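Local coordinates for quinone reductase (Klebsiella pneumoniae subsp. pneumoniae, PDB 4GI5), which binds flavin-adenine dinucleotide and probably works as an NAD(P)H dehydrogenase that reduces quinones, at residues Phe94-Gln107 / Gly133-Tyr145. Residues are numbered along the deposited sequence; the frame is centred on the assembly and turned at random.
Sequences FAQGTQSADIVAEQ and GWIDRVYAWGFAY. With FAD (flavin-adenine dinucleotide), chain C.
The ring of Phe143 carries the side chain of Gln107 on one face, CG standing 4.0 Å from the ring centroid in a CH-pi contact and the amide stacked on the ring with its plane turned by 26°. Phe143 in turn sets its own CB over one face of Phe94, where Gly142 C also lies, while Gln99 OE1 and Gln107 OE1 come to the Phe94 edge. With CG anti to the backbone N (chi1 -178°), the Phe94 ring reaches across to the turn that follows helix 129-138; the two phenyl planes meet obliquely at 42°. The guanidinium of Arg137 has Ile103 CD1 over one face and the Asp102 carboxylate at its edge. NH1 and NH2 grip that carboxylate end-on, NH2 lying 3.1 Å from Asp102 OD1 and NH1 3.0 Å from Asp102 OD2; Ser100 OG also donates to OD1, and Asp74 gives the arginine a second acidic partner. The Trp134 indole has Val138 CG2 over one face, offset toward the rim, and at its edge NE1 points almost straight at Glu106 OE1, 2.8 Å away, an oxygen that also bonds Ser59. In this flavodoxin-like fold, with its five-stranded parallel sheet, helices 101-112 and 129-138 flank strand 115-121 in sequence; the axes of 101-107 and 133-138 approach to 10.0 Å and run nearly at right angles. Gln107 NE2 donates to Val138 O, at the end of helix 129-138, at 3.0 Å, sharing this acceptor with Ala140 N. A second N-H of Gln107 NE2 goes to Gln99 OE1; Gln99 NE2 returns a bond to Gln107 OE1, so the paired amides fix each other's rotation. Beyond the turn, Tyr145 OH lies 3.6 Å from FAD C8M; back on the helix, Asp136, also lining the pocket, accepts at OD2 from Ala129 N of the second subunit.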
loop_
_atom_site.group_PDB
_atom_site.type_symbol
_atom_site.label_atom_id
_atom_site.label_comp_id
_atom_site.label_asym_id
_atom_site.label_seq_id
_atom_site.Cartn_x
_atom_site.Cartn_y
_atom_site.Cartn_z
ATOM N N PHE B 94 3.486 19.082 -14.844
ATOM C CA PHE B 94 3.190 18.214 -15.962
ATOM C C PHE B 94 2.759 19.097 -17.190
ATOM O O PHE B 94 3.201 18.814 -18.310
ATOM C CB PHE B 94 2.059 17.231 -15.657
ATOM C CG PHE B 94 1.768 16.291 -16.786
ATOM C CD1 PHE B 94 2.543 15.172 -16.946
ATOM C CD2 PHE B 94 0.786 16.530 -17.674
ATOM C CE1 PHE B 94 2.379 14.319 -17.987
ATOM C CE2 PHE B 94 0.539 15.630 -18.734
ATOM C CZ PHE B 94 1.388 14.577 -18.913
ATOM N N ALA B 95 1.910 20.061 -16.965
ATOM C CA ALA B 95 1.378 20.928 -18.058
ATOM C C ALA B 95 2.506 21.789 -18.641
ATOM O O ALA B 95 2.504 21.999 -19.834
ATOM C CB ALA B 95 0.250 21.832 -17.589
ATOM N N GLN B 96 3.422 22.274 -17.843
ATOM C CA GLN B 96 4.500 23.229 -18.258
ATOM C C GLN B 96 5.768 22.521 -18.642
ATOM O O GLN B 96 6.689 23.162 -19.162
ATOM C CB GLN B 96 4.834 24.239 -17.149
ATOM C CG GLN B 96 3.729 25.197 -16.821
ATOM C CD GLN B 96 3.209 25.823 -18.085
ATOM O OE1 GLN B 96 3.988 26.428 -18.824
ATOM N NE2 GLN B 96 1.922 25.596 -18.405
ATOM N N GLY B 97 5.902 21.223 -18.366
ATOM C CA GLY B 97 7.076 20.520 -18.743
ATOM C C GLY B 97 8.263 20.693 -17.856
ATOM O O GLY B 97 9.402 20.623 -18.332
ATOM N N THR B 98 8.065 20.791 -16.552
ATOM C CA THR B 98 9.134 20.976 -15.605
ATOM C C THR B 98 9.412 19.849 -14.651
ATOM O O THR B 98 10.142 20.001 -13.667
ATOM C CB THR B 98 8.917 22.277 -14.789
ATOM O OG1 THR B 98 7.725 22.250 -13.963
ATOM C CG2 THR B 98 8.764 23.587 -15.763
ATOM N N GLN B 99 8.727 18.730 -14.818
ATOM C CA GLN B 99 8.945 17.654 -13.886
ATOM C C GLN B 99 10.393 17.208 -13.871
ATOM O O GLN B 99 11.088 17.254 -14.943
ATOM C CB GLN B 99 8.069 16.411 -14.225
ATOM C CG GLN B 99 6.596 16.736 -14.318
ATOM C CD GLN B 99 5.824 15.498 -14.867
ATOM O OE1 GLN B 99 4.918 14.893 -14.189
ATOM N NE2 GLN B 99 6.095 15.179 -16.113
ATOM N N SER B 100 10.845 16.600 -12.774
ATOM C CA SER B 100 12.181 16.034 -12.788
ATOM C C SER B 100 12.387 15.001 -13.880
ATOM O O SER B 100 11.464 14.248 -14.266
ATOM C CB SER B 100 12.642 15.582 -11.407
ATOM O OG SER B 100 11.757 14.704 -10.929
ATOM N N ALA B 101 13.625 14.908 -14.388
ATOM C CA ALA B 101 13.866 14.069 -15.563
ATOM C C ALA B 101 13.638 12.592 -15.342
ATOM O O ALA B 101 13.269 11.931 -16.283
ATOM C CB ALA B 101 15.309 14.273 -16.040
ATOM N N ASP B 102 13.869 12.081 -14.119
ATOM C CA ASP B 102 13.549 10.652 -13.785
ATOM C C ASP B 102 12.070 10.350 -14.022
ATOM O O ASP B 102 11.740 9.324 -14.625
ATOM C CB ASP B 102 14.033 10.305 -12.338
ATOM C CG ASP B 102 13.412 11.102 -11.251
ATOM O OD1 ASP B 102 12.909 12.275 -11.392
ATOM O OD2 ASP B 102 13.514 10.611 -10.075
ATOM N N ILE B 103 11.206 11.237 -13.559
ATOM C CA ILE B 103 9.747 11.130 -13.764
ATOM C C ILE B 103 9.395 11.099 -15.211
ATOM O O ILE B 103 8.655 10.242 -15.702
ATOM C CB ILE B 103 9.004 12.221 -12.995
ATOM C CG1 ILE B 103 9.193 12.035 -11.500
ATOM C CG2 ILE B 103 7.525 12.295 -13.421
ATOM C CD1 ILE B 103 8.694 13.165 -10.589
ATOM N N VAL B 104 9.958 12.051 -15.945
ATOM C CA VAL B 104 9.614 12.162 -17.372
ATOM C C VAL B 104 10.006 10.887 -18.109
ATOM O O VAL B 104 9.257 10.356 -18.912
ATOM C CB VAL B 104 10.375 13.391 -17.977
ATOM C CG1 VAL B 104 10.223 13.403 -19.514
ATOM C CG2 VAL B 104 9.835 14.658 -17.403
ATOM N N ALA B 105 11.148 10.304 -17.821
ATOM C CA ALA B 105 11.594 9.085 -18.517
ATOM C C ALA B 105 10.694 7.885 -18.232
ATOM O O ALA B 105 10.393 7.090 -19.123
ATOM C CB ALA B 105 13.054 8.783 -18.139
ATOM N N GLU B 106 10.197 7.816 -16.983
ATOM C CA GLU B 106 9.188 6.765 -16.692
ATOM C C GLU B 106 7.883 6.938 -17.409
ATOM O O GLU B 106 7.276 5.977 -17.867
ATOM C CB GLU B 106 9.001 6.626 -15.182
ATOM C CG GLU B 106 10.278 6.236 -14.382
ATOM C CD GLU B 106 10.859 4.969 -14.851
ATOM O OE1 GLU B 106 10.195 3.888 -14.859
ATOM O OE2 GLU B 106 12.074 5.019 -15.362
ATOM N N GLN B 107 7.400 8.180 -17.464
ATOM C CA GLN B 107 6.192 8.457 -18.151
ATOM C C GLN B 107 6.325 8.084 -19.649
ATOM O O GLN B 107 5.424 7.470 -20.239
ATOM C CB GLN B 107 5.795 9.915 -18.019
ATOM C CG GLN B 107 5.505 10.290 -16.571
ATOM C CD GLN B 107 5.112 11.704 -16.350
ATOM O OE1 GLN B 107 5.375 12.605 -17.173
ATOM N NE2 GLN B 107 4.586 11.956 -15.164
ATOM N N GLY B 133 6.752 4.549 -4.290
ATOM C CA GLY B 133 7.274 5.856 -4.669
ATOM C C GLY B 133 7.351 6.120 -6.164
ATOM O O GLY B 133 7.206 7.264 -6.566
ATOM N N TRP B 134 7.537 5.082 -6.954
ATOM C CA TRP B 134 7.332 5.146 -8.368
ATOM C C TRP B 134 5.910 5.552 -8.737
ATOM O O TRP B 134 5.705 6.514 -9.491
ATOM C CB TRP B 134 7.786 3.901 -9.017
ATOM C CG TRP B 134 7.734 3.829 -10.484
ATOM C CD1 TRP B 134 8.848 4.065 -11.362
ATOM C CD2 TRP B 134 6.637 3.546 -11.337
ATOM N NE1 TRP B 134 8.446 3.854 -12.682
ATOM C CE2 TRP B 134 7.112 3.619 -12.707
ATOM C CE3 TRP B 134 5.269 3.271 -11.115
ATOM C CZ2 TRP B 134 6.266 3.396 -13.785
ATOM C CZ3 TRP B 134 4.429 3.034 -12.223
ATOM C CH2 TRP B 134 4.970 3.071 -13.534
ATOM N N ILE B 135 4.926 4.902 -8.115
ATOM C CA ILE B 135 3.539 5.302 -8.308
ATOM C C ILE B 135 3.370 6.745 -7.940
ATOM O O ILE B 135 2.818 7.569 -8.720
ATOM C CB ILE B 135 2.561 4.391 -7.551
ATOM C CG1 ILE B 135 2.658 2.982 -8.084
ATOM C CG2 ILE B 135 1.146 4.971 -7.562
ATOM C CD1 ILE B 135 1.914 2.772 -9.393
ATOM N N ASP B 136 3.754 7.134 -6.724
ATOM C CA ASP B 136 3.447 8.465 -6.228
ATOM C C ASP B 136 4.046 9.550 -7.116
ATOM O O ASP B 136 3.413 10.564 -7.307
ATOM C CB ASP B 136 4.069 8.683 -4.849
ATOM C CG ASP B 136 3.364 7.909 -3.688
ATOM O OD1 ASP B 136 2.313 7.309 -3.902
ATOM O OD2 ASP B 136 4.085 7.772 -2.636
ATOM N N ARG B 137 5.240 9.313 -7.601
ATOM C CA ARG B 137 5.974 10.321 -8.378
ATOM C C ARG B 137 5.688 10.300 -9.868
ATOM O O ARG B 137 5.697 11.369 -10.507
ATOM C CB ARG B 137 7.445 10.261 -8.068
ATOM C CG ARG B 137 7.772 10.610 -6.651
ATOM C CD ARG B 137 9.241 10.433 -6.185
ATOM N NE ARG B 137 10.058 11.437 -6.941
ATOM C CZ ARG B 137 10.932 11.135 -7.910
ATOM N NH1 ARG B 137 11.218 9.882 -8.313
ATOM N NH2 ARG B 137 11.473 12.186 -8.602
ATOM N N VAL B 138 5.455 9.148 -10.443
ATOM C CA VAL B 138 5.253 9.049 -11.897
ATOM C C VAL B 138 3.797 9.385 -12.266
ATOM O O VAL B 138 3.511 9.906 -13.329
ATOM C CB VAL B 138 5.627 7.674 -12.394
ATOM C CG1 VAL B 138 5.302 7.391 -13.842
ATOM C CG2 VAL B 138 7.111 7.450 -12.149
ATOM N N TYR B 139 2.837 9.048 -11.364
ATOM C CA TYR B 139 1.427 9.171 -11.693
ATOM C C TYR B 139 0.977 10.598 -11.471
ATOM O O TYR B 139 0.264 10.931 -10.523
ATOM C CB TYR B 139 0.590 8.184 -10.818
ATOM C CG TYR B 139 0.396 6.842 -11.374
ATOM C CD1 TYR B 139 1.248 6.288 -12.332
ATOM C CD2 TYR B 139 -0.631 6.006 -10.860
ATOM C CE1 TYR B 139 1.085 5.043 -12.869
ATOM C CE2 TYR B 139 -0.815 4.739 -11.385
ATOM C CZ TYR B 139 -0.041 4.243 -12.437
ATOM O OH TYR B 139 -0.328 2.986 -12.860
ATOM N N ALA B 140 1.427 11.492 -12.325
ATOM C CA ALA B 140 1.145 12.925 -12.171
ATOM C C ALA B 140 -0.310 13.385 -12.490
ATOM O O ALA B 140 -1.040 12.738 -13.233
ATOM C CB ALA B 140 2.133 13.690 -13.128
ATOM N N TRP B 141 -0.588 14.571 -12.015
ATOM C CA TRP B 141 -1.817 15.271 -12.300
ATOM C C TRP B 141 -1.838 15.705 -13.753
ATOM O O TRP B 141 -0.932 16.458 -14.135
ATOM C CB TRP B 141 -2.027 16.432 -11.380
ATOM C CG TRP B 141 -3.370 17.144 -11.629
ATOM C CD1 TRP B 141 -3.887 17.641 -12.881
ATOM C CD2 TRP B 141 -4.359 17.470 -10.679
ATOM N NE1 TRP B 141 -5.113 18.191 -12.704
ATOM C CE2 TRP B 141 -5.412 18.152 -11.373
ATOM C CE3 TRP B 141 -4.447 17.288 -9.341
ATOM C CZ2 TRP B 141 -6.539 18.612 -10.744
ATOM C CZ3 TRP B 141 -5.574 17.736 -8.690
ATOM C CH2 TRP B 141 -6.615 18.394 -9.394
ATOM N N GLY B 142 -2.714 15.185 -14.563
ATOM C CA GLY B 142 -2.706 15.409 -16.023
ATOM C C GLY B 142 -2.272 14.167 -16.736
ATOM O O GLY B 142 -2.398 14.110 -17.971
ATOM N N PHE B 143 -1.713 13.148 -15.996
ATOM C CA PHE B 143 -1.130 11.953 -16.594
ATOM C C PHE B 143 -1.969 10.742 -16.116
ATOM O O PHE B 143 -2.709 10.118 -16.861
ATOM C CB PHE B 143 0.337 11.814 -16.215
ATOM C CG PHE B 143 1.027 10.656 -16.882
ATOM C CD1 PHE B 143 1.226 10.658 -18.259
ATOM C CD2 PHE B 143 1.505 9.591 -16.156
ATOM C CE1 PHE B 143 1.877 9.645 -18.869
ATOM C CE2 PHE B 143 2.223 8.593 -16.773
ATOM C CZ PHE B 143 2.356 8.604 -18.155
ATOM N N ALA B 144 -1.911 10.455 -14.819
ATOM C CA ALA B 144 -2.695 9.362 -14.227
ATOM C C ALA B 144 -3.966 9.711 -13.502
ATOM O O ALA B 144 -4.840 8.847 -13.253
ATOM C CB ALA B 144 -1.796 8.557 -13.276
ATOM N N TYR B 145 -4.075 10.937 -13.050
ATOM C CA TYR B 145 -5.264 11.478 -12.442
ATOM C C TYR B 145 -5.445 12.928 -12.783
ATOM O O TYR B 145 -4.570 13.539 -13.385
ATOM C CB TYR B 145 -5.285 11.235 -10.943
ATOM C CG TYR B 145 -4.388 12.172 -10.124
ATOM C CD1 TYR B 145 -3.045 12.115 -10.193
ATOM C CD2 TYR B 145 -4.973 13.026 -9.220
ATOM C CE1 TYR B 145 -2.222 12.971 -9.465
ATOM C CE2 TYR B 145 -4.197 13.878 -8.462
ATOM C CZ TYR B 145 -2.813 13.854 -8.613
ATOM O OH TYR B 145 -2.065 14.724 -7.813
HETATM P PA FAD C . -2.938 20.628 0.929
HETATM O O1A FAD C . -1.801 21.122 1.682
HETATM O O2A FAD C . -2.875 20.433 -0.554
HETATM O O5B FAD C . -4.180 21.566 1.319
HETATM C C5B FAD C . -5.494 21.226 0.913
HETATM C C4B FAD C . -6.405 22.382 1.113
HETATM O O4B FAD C . -6.558 22.617 2.502
HETATM C C3B FAD C . -5.802 23.624 0.457
HETATM O O3B FAD C . -6.942 24.162 -0.232
HETATM C C2B FAD C . -5.440 24.437 1.665
HETATM O O2B FAD C . -5.454 25.844 1.380
HETATM C C1B FAD C . -6.434 24.024 2.719
HETATM N N9A FAD C . -5.881 24.347 4.065
HETATM C C8A FAD C . -4.578 24.193 4.613
HETATM N N7A FAD C . -4.490 24.626 5.870
HETATM C C5A FAD C . -5.702 25.114 6.045
HETATM C C6A FAD C . -6.206 25.871 7.202
HETATM N N6A FAD C . -5.256 26.000 8.177
HETATM N N1A FAD C . -7.492 26.308 7.218
HETATM C C2A FAD C . -8.227 26.140 6.158
HETATM N N3A FAD C . -7.752 25.398 5.078
HETATM C C4A FAD C . -6.583 24.873 5.019
HETATM N N1 FAD C . -7.296 11.131 -2.588
HETATM C C2 FAD C . -8.055 10.052 -2.507
HETATM O O2 FAD C . -9.191 10.127 -2.010
HETATM N N3 FAD C . -7.578 8.807 -2.793
HETATM C C4 FAD C . -6.403 8.679 -3.450
HETATM O O4 FAD C . -5.981 7.532 -3.746
HETATM C C4X FAD C . -5.557 9.790 -3.638
HETATM N N5 FAD C . -4.356 9.647 -4.341
HETATM C C5X FAD C . -3.484 10.760 -4.353
HETATM C C6 FAD C . -2.171 10.593 -4.857
HETATM C C7 FAD C . -1.328 11.707 -4.909
HETATM C C7M FAD C . 0.071 11.505 -5.377
HETATM C C8 FAD C . -1.815 12.986 -4.467
HETATM C C8M FAD C . -0.895 14.201 -4.439
HETATM C C9 FAD C . -3.085 13.173 -3.944
HETATM C C9A FAD C . -3.941 12.040 -3.902
HETATM N N10 FAD C . -5.237 12.156 -3.323
HETATM C C10 FAD C . -6.083 11.053 -3.187
HETATM C "C1'" FAD C . -5.666 13.391 -2.704
HETATM C "C2'" FAD C . -4.963 13.546 -1.354
HETATM O "O2'" FAD C . -5.399 12.589 -0.363
HETATM C "C3'" FAD C . -5.245 14.975 -0.854
HETATM O "O3'" FAD C . -4.526 15.827 -1.768
HETATM C "C4'" FAD C . -4.631 15.219 0.545
HETATM O "O4'" FAD C . -5.398 14.482 1.513
HETATM C "C5'" FAD C . -4.664 16.725 0.924
HETATM O "O5'" FAD C . -3.939 16.928 2.133
HETATM P P FAD C . -2.646 17.924 2.027
HETATM O O1P FAD C . -2.092 18.062 3.458
HETATM O O2P FAD C . -1.717 17.544 0.957
HETATM O O3P FAD C . -3.490 19.216 1.593
#